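Long-range contacts in dipeptide Epimerase (Enterococcus faecalis V583, PDB 3JZU), which is an enzyme of the enolase superfamily, built from an N-terminal capping domain and a C-terminal barrel domain that holds a magnesium ion: residues I130-L135 with D318-F323; T157-V162 with K185-A190; E295-G300 with F323-A328. One frame throughout, in Å; residues are numbered along the deposited sequence.

Interaction 1 (I130-L135 with D318-F323). With LEU (leucine), chain I.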
loop_
_atom_site.group_PDB
_atom_site.type_symbol
_atom_site.label_atom_id
_atom_site.label_comp_id
_atom_site.label_asym_id
_atom_site.label_seq_id
_atom_site.Cartn_x
_atom_site.Cartn_y
_atom_site.Cartn_z
ATOM N N ILE A 130 9.141 9.791 -0.668
ATOM C CA ILE A 130 9.916 9.468 0.519
ATOM C C ILE A 130 9.042 8.526 1.340
ATOM O O ILE A 130 7.925 8.866 1.706
ATOM C CB ILE A 130 10.242 10.738 1.347
ATOM C CG1 ILE A 130 11.156 11.668 0.539
ATOM C CG2 ILE A 130 10.927 10.350 2.663
ATOM C CD1 ILE A 130 11.559 12.926 1.286
ATOM N N THR A 131 9.541 7.331 1.616
ATOM C CA THR A 131 8.758 6.368 2.371
ATOM C C THR A 131 9.262 6.150 3.783
ATOM O O THR A 131 10.425 6.420 4.101
ATOM C CB THR A 131 8.742 4.993 1.663
ATOM O OG1 THR A 131 7.992 4.053 2.445
ATOM C CG2 THR A 131 10.161 4.469 1.498
ATOM N N ASP A 132 8.371 5.661 4.637
ATOM C CA ASP A 132 8.745 5.346 6.006
ATOM C C ASP A 132 9.179 3.894 5.910
ATOM O O ASP A 132 9.304 3.341 4.813
ATOM C CB ASP A 132 7.536 5.450 6.955
ATOM C CG ASP A 132 6.407 4.470 6.607
ATOM O OD1 ASP A 132 6.689 3.367 6.092
ATOM O OD2 ASP A 132 5.225 4.796 6.869
ATOM N N ILE A 133 9.431 3.285 7.055
ATOM C CA ILE A 133 9.759 1.875 7.088
ATOM C C ILE A 133 9.059 1.373 8.332
ATOM O O ILE A 133 9.060 2.043 9.378
ATOM C CB ILE A 133 11.288 1.595 7.135
ATOM C CG1 ILE A 133 11.513 0.078 7.147
ATOM C CG2 ILE A 133 11.928 2.271 8.339
ATOM C CD1 ILE A 133 12.937 -0.329 6.795
ATOM N N THR A 134 8.406 0.225 8.195
ATOM C CA THR A 134 7.656 -0.382 9.286
ATOM C C THR A 134 8.505 -1.316 10.143
ATOM O O THR A 134 9.337 -2.060 9.621
ATOM C CB THR A 134 6.454 -1.200 8.741
ATOM O OG1 THR A 134 5.607 -0.346 7.961
ATOM C CG2 THR A 134 5.633 -1.806 9.894
ATOM N N LEU A 135 8.289 -1.253 11.457
ATOM C CA LEU A 135 8.964 -2.118 12.424
ATOM C C LEU A 135 7.888 -3.107 12.878
ATOM O O LEU A 135 6.814 -2.689 13.314
ATOM C CB LEU A 135 9.441 -1.321 13.644
ATOM C CG LEU A 135 10.438 -0.171 13.463
ATOM C CD1 LEU A 135 10.661 0.520 14.806
ATOM C CD2 LEU A 135 11.737 -0.693 12.921
ATOM N N ASP A 318 4.173 4.585 2.594
ATOM C CA ASP A 318 4.596 3.427 3.363
ATOM C C ASP A 318 4.769 2.328 2.310
ATOM O O ASP A 318 3.922 1.441 2.174
ATOM C CB ASP A 318 3.514 3.049 4.389
ATOM C CG ASP A 318 3.834 1.758 5.142
ATOM O OD1 ASP A 318 4.974 1.612 5.614
ATOM O OD2 ASP A 318 2.937 0.894 5.276
ATOM N N LEU A 319 5.855 2.432 1.544
ATOM C CA LEU A 319 6.176 1.481 0.477
ATOM C C LEU A 319 7.523 0.848 0.809
ATOM O O LEU A 319 8.557 1.213 0.241
ATOM C CB LEU A 319 6.253 2.222 -0.859
ATOM C CG LEU A 319 4.984 3.009 -1.191
ATOM C CD1 LEU A 319 5.155 3.812 -2.480
ATOM C CD2 LEU A 319 3.831 2.023 -1.308
ATOM N N ASP A 320 7.479 -0.117 1.720
ATOM C CA ASP A 320 8.670 -0.793 2.205
ATOM C C ASP A 320 8.683 -2.304 1.965
ATOM O O ASP A 320 9.497 -3.014 2.541
ATOM C CB ASP A 320 8.830 -0.492 3.710
ATOM C CG ASP A 320 7.579 -0.830 4.524
ATOM O OD1 ASP A 320 6.514 -1.090 3.922
ATOM O OD2 ASP A 320 7.654 -0.822 5.778
ATOM N N ALA A 321 7.806 -2.801 1.103
ATOM C CA ALA A 321 7.786 -4.235 0.854
ATOM C C ALA A 321 9.086 -4.774 0.241
ATOM O O ALA A 321 9.508 -5.883 0.580
ATOM C CB ALA A 321 6.600 -4.606 -0.034
ATOM N N THR A 322 9.726 -4.007 -0.644
ATOM C CA THR A 322 10.952 -4.489 -1.282
ATOM C C THR A 322 12.129 -4.604 -0.333
ATOM O O THR A 322 13.045 -5.402 -0.576
ATOM C CB THR A 322 11.413 -3.597 -2.471
ATOM O OG1 THR A 322 11.750 -2.289 -1.994
ATOM C CG2 THR A 322 10.326 -3.497 -3.525
ATOM N N PHE A 323 12.119 -3.822 0.745
ATOM C CA PHE A 323 13.227 -3.859 1.699
ATOM C C PHE A 323 13.389 -5.229 2.359
ATOM O O PHE A 323 14.473 -5.572 2.834
ATOM C CB PHE A 323 13.043 -2.800 2.794
ATOM C CG PHE A 323 12.744 -1.407 2.269
ATOM C CD1 PHE A 323 13.109 -1.030 0.982
ATOM C CD2 PHE A 323 12.114 -0.472 3.083
ATOM C CE1 PHE A 323 12.852 0.260 0.508
ATOM C CE2 PHE A 323 11.851 0.825 2.618
ATOM C CZ PHE A 323 12.224 1.183 1.325
HETATM N N LEU I . 4.142 -1.418 5.452
HETATM C CA LEU I . 3.484 -2.742 5.238
HETATM C C LEU I . 2.167 -2.851 6.008
HETATM O O LEU I . 2.081 -2.422 7.163
HETATM C CB LEU I . 4.410 -3.874 5.708
HETATM C CG LEU I . 5.801 -4.014 5.088
HETATM C CD1 LEU I . 6.510 -5.221 5.681
HETATM C CD2 LEU I . 5.676 -4.166 3.582
HETATM O O HOH W 1 9.239 -2.846 6.763
#

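Interaction 2 (T157-V162 with K185-A190). With MG (magnesium ion), chain K; TYR (tyrosine), chain J; LEU (leucine), chain I.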
loop_
_atom_site.group_PDB
_atom_site.type_symbol
_atom_site.label_atom_id
_atom_site.label_comp_id
_atom_site.label_asym_id
_atom_site.label_seq_id
_atom_site.Cartn_x
_atom_site.Cartn_y
_atom_site.Cartn_z
ATOM N N THR A 157 11.043 8.766 9.344
ATOM C CA THR A 157 9.693 8.416 9.761
ATOM C C THR A 157 9.604 6.905 9.922
ATOM O O THR A 157 9.905 6.160 8.990
ATOM C CB THR A 157 8.633 8.852 8.740
ATOM O OG1 THR A 157 8.707 10.271 8.536
ATOM C CG2 THR A 157 7.247 8.493 9.257
ATOM N N LEU A 158 9.185 6.457 11.102
ATOM C CA LEU A 158 9.066 5.028 11.383
ATOM C C LEU A 158 7.614 4.647 11.634
ATOM O O LEU A 158 6.899 5.357 12.335
ATOM C CB LEU A 158 9.884 4.667 12.627
ATOM C CG LEU A 158 11.365 5.071 12.622
ATOM C CD1 LEU A 158 11.979 4.795 13.987
ATOM C CD2 LEU A 158 12.117 4.314 11.530
ATOM N N LYS A 159 7.184 3.525 11.067
ATOM C CA LYS A 159 5.821 3.041 11.277
ATOM C C LYS A 159 5.926 1.911 12.294
ATOM O O LYS A 159 6.551 0.879 12.029
ATOM C CB LYS A 159 5.217 2.532 9.963
ATOM C CG LYS A 159 3.809 1.974 10.100
ATOM C CD LYS A 159 3.160 1.762 8.729
ATOM C CE LYS A 159 1.802 1.092 8.858
ATOM N NZ LYS A 159 1.083 0.936 7.554
ATOM N N ILE A 160 5.323 2.122 13.459
ATOM C CA ILE A 160 5.365 1.160 14.558
ATOM C C ILE A 160 4.136 0.273 14.630
ATOM O O ILE A 160 3.011 0.757 14.762
ATOM C CB ILE A 160 5.476 1.875 15.923
ATOM C CG1 ILE A 160 6.700 2.791 15.948
ATOM C CG2 ILE A 160 5.543 0.849 17.038
ATOM C CD1 ILE A 160 6.827 3.607 17.256
ATOM N N LYS A 161 4.354 -1.034 14.547
ATOM C CA LYS A 161 3.254 -1.970 14.647
ATOM C C LYS A 161 3.002 -2.223 16.127
ATOM O O LYS A 161 3.943 -2.364 16.908
ATOM C CB LYS A 161 3.606 -3.276 13.934
ATOM C CG LYS A 161 3.613 -3.151 12.410
ATOM C CD LYS A 161 2.194 -2.940 11.867
ATOM C CE LYS A 161 2.207 -2.738 10.351
ATOM N NZ LYS A 161 0.831 -2.545 9.790
ATOM N N VAL A 162 1.733 -2.254 16.516
ATOM C CA VAL A 162 1.366 -2.513 17.905
ATOM C C VAL A 162 0.110 -3.368 17.889
ATOM O O VAL A 162 -0.472 -3.593 16.822
ATOM C CB VAL A 162 1.062 -1.198 18.676
ATOM C CG1 VAL A 162 2.322 -0.357 18.828
ATOM C CG2 VAL A 162 -0.003 -0.405 17.937
ATOM N N LYS A 185 9.745 11.095 13.138
ATOM C CA LYS A 185 8.290 11.027 13.160
ATOM C C LYS A 185 7.890 9.579 13.383
ATOM O O LYS A 185 8.403 8.672 12.729
ATOM C CB LYS A 185 7.677 11.556 11.855
ATOM C CG LYS A 185 7.872 13.054 11.666
ATOM C CD LYS A 185 6.661 13.749 11.040
ATOM C CE LYS A 185 6.530 13.496 9.544
ATOM N NZ LYS A 185 6.031 12.125 9.227
ATOM N N LEU A 186 6.984 9.362 14.326
ATOM C CA LEU A 186 6.528 8.019 14.633
ATOM C C LEU A 186 5.029 7.864 14.384
ATOM O O LEU A 186 4.220 8.580 14.973
ATOM C CB LEU A 186 6.825 7.684 16.099
ATOM C CG LEU A 186 8.283 7.651 16.576
ATOM C CD1 LEU A 186 8.296 7.416 18.073
ATOM C CD2 LEU A 186 9.054 6.542 15.871
ATOM N N ARG A 187 4.662 6.954 13.487
ATOM C CA ARG A 187 3.252 6.688 13.238
ATOM C C ARG A 187 2.987 5.268 13.733
ATOM O O ARG A 187 3.805 4.366 13.530
ATOM C CB ARG A 187 2.909 6.833 11.752
ATOM C CG ARG A 187 3.815 6.083 10.794
ATOM C CD ARG A 187 3.463 6.406 9.344
ATOM N NE ARG A 187 3.655 7.820 9.021
ATOM C CZ ARG A 187 4.087 8.263 7.845
ATOM N NH1 ARG A 187 4.375 7.404 6.875
ATOM N NH2 ARG A 187 4.230 9.564 7.634
ATOM N N LEU A 188 1.865 5.079 14.413
ATOM C CA LEU A 188 1.511 3.775 14.944
ATOM C C LEU A 188 0.461 3.098 14.066
ATOM O O LEU A 188 -0.345 3.770 13.410
ATOM C CB LEU A 188 0.951 3.913 16.366
ATOM C CG LEU A 188 1.648 4.854 17.359
ATOM C CD1 LEU A 188 0.960 4.738 18.721
ATOM C CD2 LEU A 188 3.134 4.512 17.471
ATOM N N ASP A 189 0.483 1.765 14.056
ATOM C CA ASP A 189 -0.490 0.982 13.301
ATOM C C ASP A 189 -0.909 -0.192 14.175
ATOM O O ASP A 189 -0.113 -1.095 14.420
ATOM C CB ASP A 189 0.105 0.446 11.993
ATOM C CG ASP A 189 -0.951 -0.182 11.093
ATOM O OD1 ASP A 189 -2.031 -0.529 11.616
ATOM O OD2 ASP A 189 -0.706 -0.328 9.875
ATOM N N ALA A 190 -2.156 -0.191 14.635
ATOM C CA ALA A 190 -2.630 -1.264 15.511
ATOM C C ALA A 190 -3.325 -2.405 14.803
ATOM O O ALA A 190 -3.742 -3.365 15.443
ATOM C CB ALA A 190 -3.558 -0.688 16.576
HETATM MG MG MG K . -2.160 -0.367 8.108
HETATM N N TYR J . 1.151 -3.429 5.369
HETATM C CA TYR J . -0.158 -3.639 5.992
HETATM C C TYR J . -0.662 -2.439 6.796
HETATM O O TYR J . -0.438 -1.294 6.350
HETATM C CB TYR J . -0.105 -4.866 6.907
HETATM C CG TYR J . 0.291 -6.157 6.217
HETATM C CD1 TYR J . 1.184 -7.039 6.822
HETATM C CD2 TYR J . -0.252 -6.517 4.982
HETATM C CE1 TYR J . 1.532 -8.248 6.218
HETATM C CE2 TYR J . 0.086 -7.731 4.369
HETATM C CZ TYR J . 0.980 -8.591 4.996
HETATM O OH TYR J . 1.319 -9.801 4.417
HETATM O OXT TYR J . -1.290 -2.666 7.859
HETATM N N LEU I . 4.142 -1.418 5.452
HETATM C CA LEU I . 3.484 -2.742 5.238
HETATM C C LEU I . 2.167 -2.851 6.008
HETATM O O LEU I . 2.081 -2.422 7.163
HETATM C CB LEU I . 4.410 -3.874 5.708
HETATM C CG LEU I . 5.801 -4.014 5.088
HETATM C CD1 LEU I . 6.510 -5.221 5.681
HETATM C CD2 LEU I . 5.676 -4.166 3.582
HETATM O O HOH W 2 -3.822 -0.843 9.488
#

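Interaction 3 (E295-G300 with F323-A328). With TYR (tyrosine), chain J.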
loop_
_atom_site.group_PDB
_atom_site.type_symbol
_atom_site.label_atom_id
_atom_site.label_comp_id
_atom_site.label_asym_id
_atom_site.label_seq_id
_atom_site.Cartn_x
_atom_site.Cartn_y
_atom_site.Cartn_z
ATOM N N GLU A 295 3.402 -8.907 0.648
ATOM C CA GLU A 295 3.511 -9.857 -0.464
ATOM C C GLU A 295 3.834 -9.245 -1.839
ATOM O O GLU A 295 3.986 -9.963 -2.828
ATOM C CB GLU A 295 2.217 -10.677 -0.570
ATOM C CG GLU A 295 1.936 -11.568 0.636
ATOM C CD GLU A 295 1.189 -10.866 1.753
ATOM O OE1 GLU A 295 1.172 -9.613 1.794
ATOM O OE2 GLU A 295 0.616 -11.578 2.604
ATOM N N GLU A 296 3.943 -7.930 -1.913
ATOM C CA GLU A 296 4.238 -7.294 -3.192
ATOM C C GLU A 296 5.723 -7.133 -3.418
ATOM O O GLU A 296 6.497 -7.097 -2.469
ATOM C CB GLU A 296 3.588 -5.916 -3.265
ATOM C CG GLU A 296 2.103 -5.916 -3.077
ATOM C CD GLU A 296 1.561 -4.503 -3.138
ATOM O OE1 GLU A 296 1.700 -3.874 -4.215
ATOM O OE2 GLU A 296 1.029 -4.026 -2.109
ATOM N N THR A 297 6.114 -7.033 -4.683
ATOM C CA THR A 297 7.516 -6.844 -5.032
ATOM C C THR A 297 7.697 -5.553 -5.818
ATOM O O THR A 297 6.834 -4.676 -5.782
ATOM C CB THR A 297 8.053 -8.020 -5.858
ATOM O OG1 THR A 297 7.397 -8.057 -7.134
ATOM C CG2 THR A 297 7.815 -9.325 -5.111
ATOM N N THR A 298 8.816 -5.442 -6.526
ATOM C CA THR A 298 9.132 -4.244 -7.299
ATOM C C THR A 298 8.010 -3.715 -8.187
ATOM O O THR A 298 7.800 -2.502 -8.280
ATOM C CB THR A 298 10.345 -4.475 -8.209
ATOM O OG1 THR A 298 11.337 -5.234 -7.504
ATOM C CG2 THR A 298 10.928 -3.136 -8.631
ATOM N N ILE A 299 7.302 -4.619 -8.853
ATOM C CA ILE A 299 6.225 -4.217 -9.745
ATOM C C ILE A 299 5.141 -3.437 -8.998
ATOM O O ILE A 299 4.860 -2.279 -9.330
ATOM C CB ILE A 299 5.627 -5.455 -10.460
ATOM C CG1 ILE A 299 6.734 -6.151 -11.266
ATOM C CG2 ILE A 299 4.485 -5.037 -11.383
ATOM C CD1 ILE A 299 6.313 -7.424 -11.949
ATOM N N GLY A 300 4.555 -4.057 -7.976
ATOM C CA GLY A 300 3.514 -3.382 -7.209
ATOM C C GLY A 300 3.977 -2.102 -6.533
ATOM O O GLY A 300 3.277 -1.084 -6.554
ATOM N N PHE A 323 12.119 -3.822 0.745
ATOM C CA PHE A 323 13.227 -3.859 1.699
ATOM C C PHE A 323 13.389 -5.229 2.359
ATOM O O PHE A 323 14.473 -5.572 2.834
ATOM C CB PHE A 323 13.043 -2.800 2.794
ATOM C CG PHE A 323 12.744 -1.407 2.269
ATOM C CD1 PHE A 323 13.109 -1.030 0.982
ATOM C CD2 PHE A 323 12.114 -0.472 3.083
ATOM C CE1 PHE A 323 12.852 0.260 0.508
ATOM C CE2 PHE A 323 11.851 0.825 2.618
ATOM C CZ PHE A 323 12.224 1.183 1.325
ATOM N N GLY A 324 12.312 -6.005 2.395
ATOM C CA GLY A 324 12.373 -7.316 3.018
ATOM C C GLY A 324 12.519 -8.488 2.067
ATOM O O GLY A 324 12.581 -9.635 2.510
ATOM N N LEU A 325 12.591 -8.215 0.768
ATOM C CA LEU A 325 12.714 -9.281 -0.224
ATOM C C LEU A 325 14.126 -9.852 -0.379
ATOM O O LEU A 325 15.103 -9.111 -0.430
ATOM C CB LEU A 325 12.246 -8.776 -1.585
ATOM C CG LEU A 325 10.797 -8.309 -1.715
ATOM C CD1 LEU A 325 10.563 -7.808 -3.140
ATOM C CD2 LEU A 325 9.857 -9.450 -1.383
ATOM N N GLU A 326 14.229 -11.176 -0.473
ATOM C CA GLU A 326 15.529 -11.817 -0.647
ATOM C C GLU A 326 16.052 -11.547 -2.056
ATOM O O GLU A 326 17.256 -11.386 -2.263
ATOM C CB GLU A 326 15.409 -13.328 -0.449
ATOM C CG GLU A 326 15.102 -13.763 0.973
ATOM C CD GLU A 326 16.348 -14.153 1.742
ATOM O OE1 GLU A 326 17.189 -13.264 2.018
ATOM O OE2 GLU A 326 16.486 -15.360 2.062
ATOM N N THR A 327 15.130 -11.495 -3.013
ATOM C CA THR A 327 15.462 -11.279 -4.419
ATOM C C THR A 327 14.443 -10.373 -5.111
ATOM O O THR A 327 13.359 -10.125 -4.579
ATOM C CB THR A 327 15.464 -12.616 -5.167
ATOM O OG1 THR A 327 14.144 -13.175 -5.119
ATOM C CG2 THR A 327 16.437 -13.611 -4.503
ATOM N N ALA A 328 14.800 -9.892 -6.303
ATOM C CA ALA A 328 13.913 -9.054 -7.106
ATOM C C ALA A 328 13.543 -9.872 -8.343
ATOM O O ALA A 328 14.421 -10.420 -9.019
ATOM C CB ALA A 328 14.620 -7.760 -7.515
HETATM N N TYR J . 1.151 -3.429 5.369
HETATM C CA TYR J . -0.158 -3.639 5.992
HETATM C C TYR J . -0.662 -2.439 6.796
HETATM O O TYR J . -0.438 -1.294 6.350
HETATM C CB TYR J . -0.105 -4.866 6.907
HETATM C CG TYR J . 0.291 -6.157 6.217
HETATM C CD1 TYR J . 1.184 -7.039 6.822
HETATM C CD2 TYR J . -0.252 -6.517 4.982
HETATM C CE1 TYR J . 1.532 -8.248 6.218
HETATM C CE2 TYR J . 0.086 -7.731 4.369
HETATM C CZ TYR J . 0.980 -8.591 4.996
HETATM O OH TYR J . 1.319 -9.801 4.417
HETATM O OXT TYR J . -1.290 -2.666 7.859
#

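Interaction 1 (I130-L135 with D318-F323)
Asp320 and Thr134 carry the polar centre of this contact, and the Asp320 side chain can be traced outward from its CB. CB faces 130-135 and lies 4.0 Å from Asp132 O. CG sits between the backbone N and the carbonyl carbon (chi1 54°), which brings the carboxylate in between the bound leucine and the Thr134 backbone. OD1 accepts a hydrogen bond from the leucine N at 2.8 Å. OD2 receives the backbone N of Thr134 at 2.7 Å, the donor arriving nearly along the C-O axis with an angle of 152° at the hydrogen. A water that also donates to Thr134 O makes a further bond to OD2, and Thr134 OG1 stands 3.0 Å from the same oxygen.

The leucine N is gripped three times, by Asp320 OD1, by Thr134 OG1 and by Asp318 OD2 at 2.6 Å. The other oxygen of Asp318, OD1, comes to 2.5 Å from Asp132 OD1, with the carboxylate planes 55° apart. Arg187 holds Asp132 OD2 in a salt bridge, while Lys159 does the same for Asp318 OD2.

Farther from the ligand, Leu319 N donates to Thr131 OG1 at 2.8 Å. The Phe323 ring packs against the same segment: Thr131 CG2 meets its edge, and Ile133 CD1 approaches CD2 obliquely at 3.8 Å. Strand 128-135 is thus joined to the loop after strand 314-317, where the first and last parallel strands of an enolase-type barrel come together beside the ligand pocket.

Interaction 2 (T157-V162 with K185-A190)
Asp189, the residue most buried by this contact, points its side chain to the same face of the sheet as Lys161, and the two lie side by side. Its CG is anti to the backbone N (chi1 -171°), which carries the carboxylate out to the magnesium ion, bound by OD2 at 2.3 Å. Lys161 NZ, in a salt bridge, donates to that same OD2 over 2.7 Å, coming from well above the carboxylate plane, 73° out of it. One oxygen therefore serves metal and ammonium together, so two positive partners probably polarise it. Water 2 links Asp189 OD1 to the magnesium, whose shell includes an oxygen of the bound tyrosine, OXT, as well as Glu215 and Asp240. Lys159 runs extended on this face too; its NZ donates to the tyrosine O at 3.0 Å and also forms salt bridges with Asp318 and Glu215.

Thr157 comes next in buried surface. Its CG2 sits over the centre of one face of the Arg187 guanidinium, 3.4 Å above the plane, a position reached with CG2 anti to the backbone N. The guanidinium itself is held by a salt bridge to Glu212. Thr157 OG1 receives only a weak bond from Lys185 NZ, whose stronger partner is again Glu212.

Ile160 works on the opposite face, where its CD1 touches Leu188 CD2 at 3.8 Å, the two side chains pointing the same way toward helix 166-180. Its backbone N donates to Arg187 O over 2.7 Å, at 169°, and its O accepts from Asp189 N. These bonds belong to a parallel ladder closing the beta-alpha-beta unit 157-161, 166-180, 185-189 of a TIM-type barrel, with metal and ligand at the C-terminal strand ends.

Interaction 3 (E295-G300 with F323-A328)
Thr297, which meets Leu325 across the contact, has its OG1 hydrogen-bonded to Glu47 of strand 43-48, whose other carboxylate oxygen accepts from Gly300 N in the first turn of helix 298-310; the helix end would probably favour the negative charge of that glutamate. Thr297 occupies the N-cap position of this helix, yet its own side chain makes no capping bond.

With OG1 engaged there, the carbon side of Thr297 is left for Leu325. A chi1 of 66° puts OG1 between the backbone N and the carbonyl carbon, and CG2 anti to the carbonyl carbon. Leu325 CD1 then touches CB at 3.7 Å and CG2 at the same separation, the two side chains crossing at about a right angle. This one methyl also reaches Glu296 O, 4.2 Å away, a carbonyl buried by the contact and without a polar partner in the model. A second, looser touch pairs Thr298 OG1 with Ala328 CB at 4.1 Å.

Glu296 starts away from 323-328, and its OE2 accepts from Met293 N. Its OE1 comes within 3.5 Å of Gly300 CA, an approach made possible by the bare glycine. Only 149 Å² is buried between the segments, in keeping with contact through two methyl-bearing spots. Leu325 also packs on Leu15 of strand 3-21 and Ala29 of strand 24-38. The contact thus lies where the start of helix 298-310 and the loop following strand 314-317 meet the three-stranded antiparallel sheet of the N-terminal domain.

How the interactions relate
All three contacts are largely buried. Interactions 1 and 2 share one sheet, since strands 128-135 and 157-161 are neighbours in it; a probable hydrogen bond from Leu135 N to Lys159 O joins them, and both touch the bound leucine. Their chemistry differs: interaction 2 is a regular strand pairing of 700 Å², with metal at its end, whereas interaction 1 is largely polar, with carboxylates and threonines, some of them round the leucine amine. Interaction 3 is the smallest, apolar, with an exposed margin at Ala328, and faces the N-terminal sheet. It continues interaction 1 along the chain through Phe323, and Ala321 CB packs on Glu296 O. Interactions 2 and 3 do not touch, their nearest atoms being about 9 Å apart.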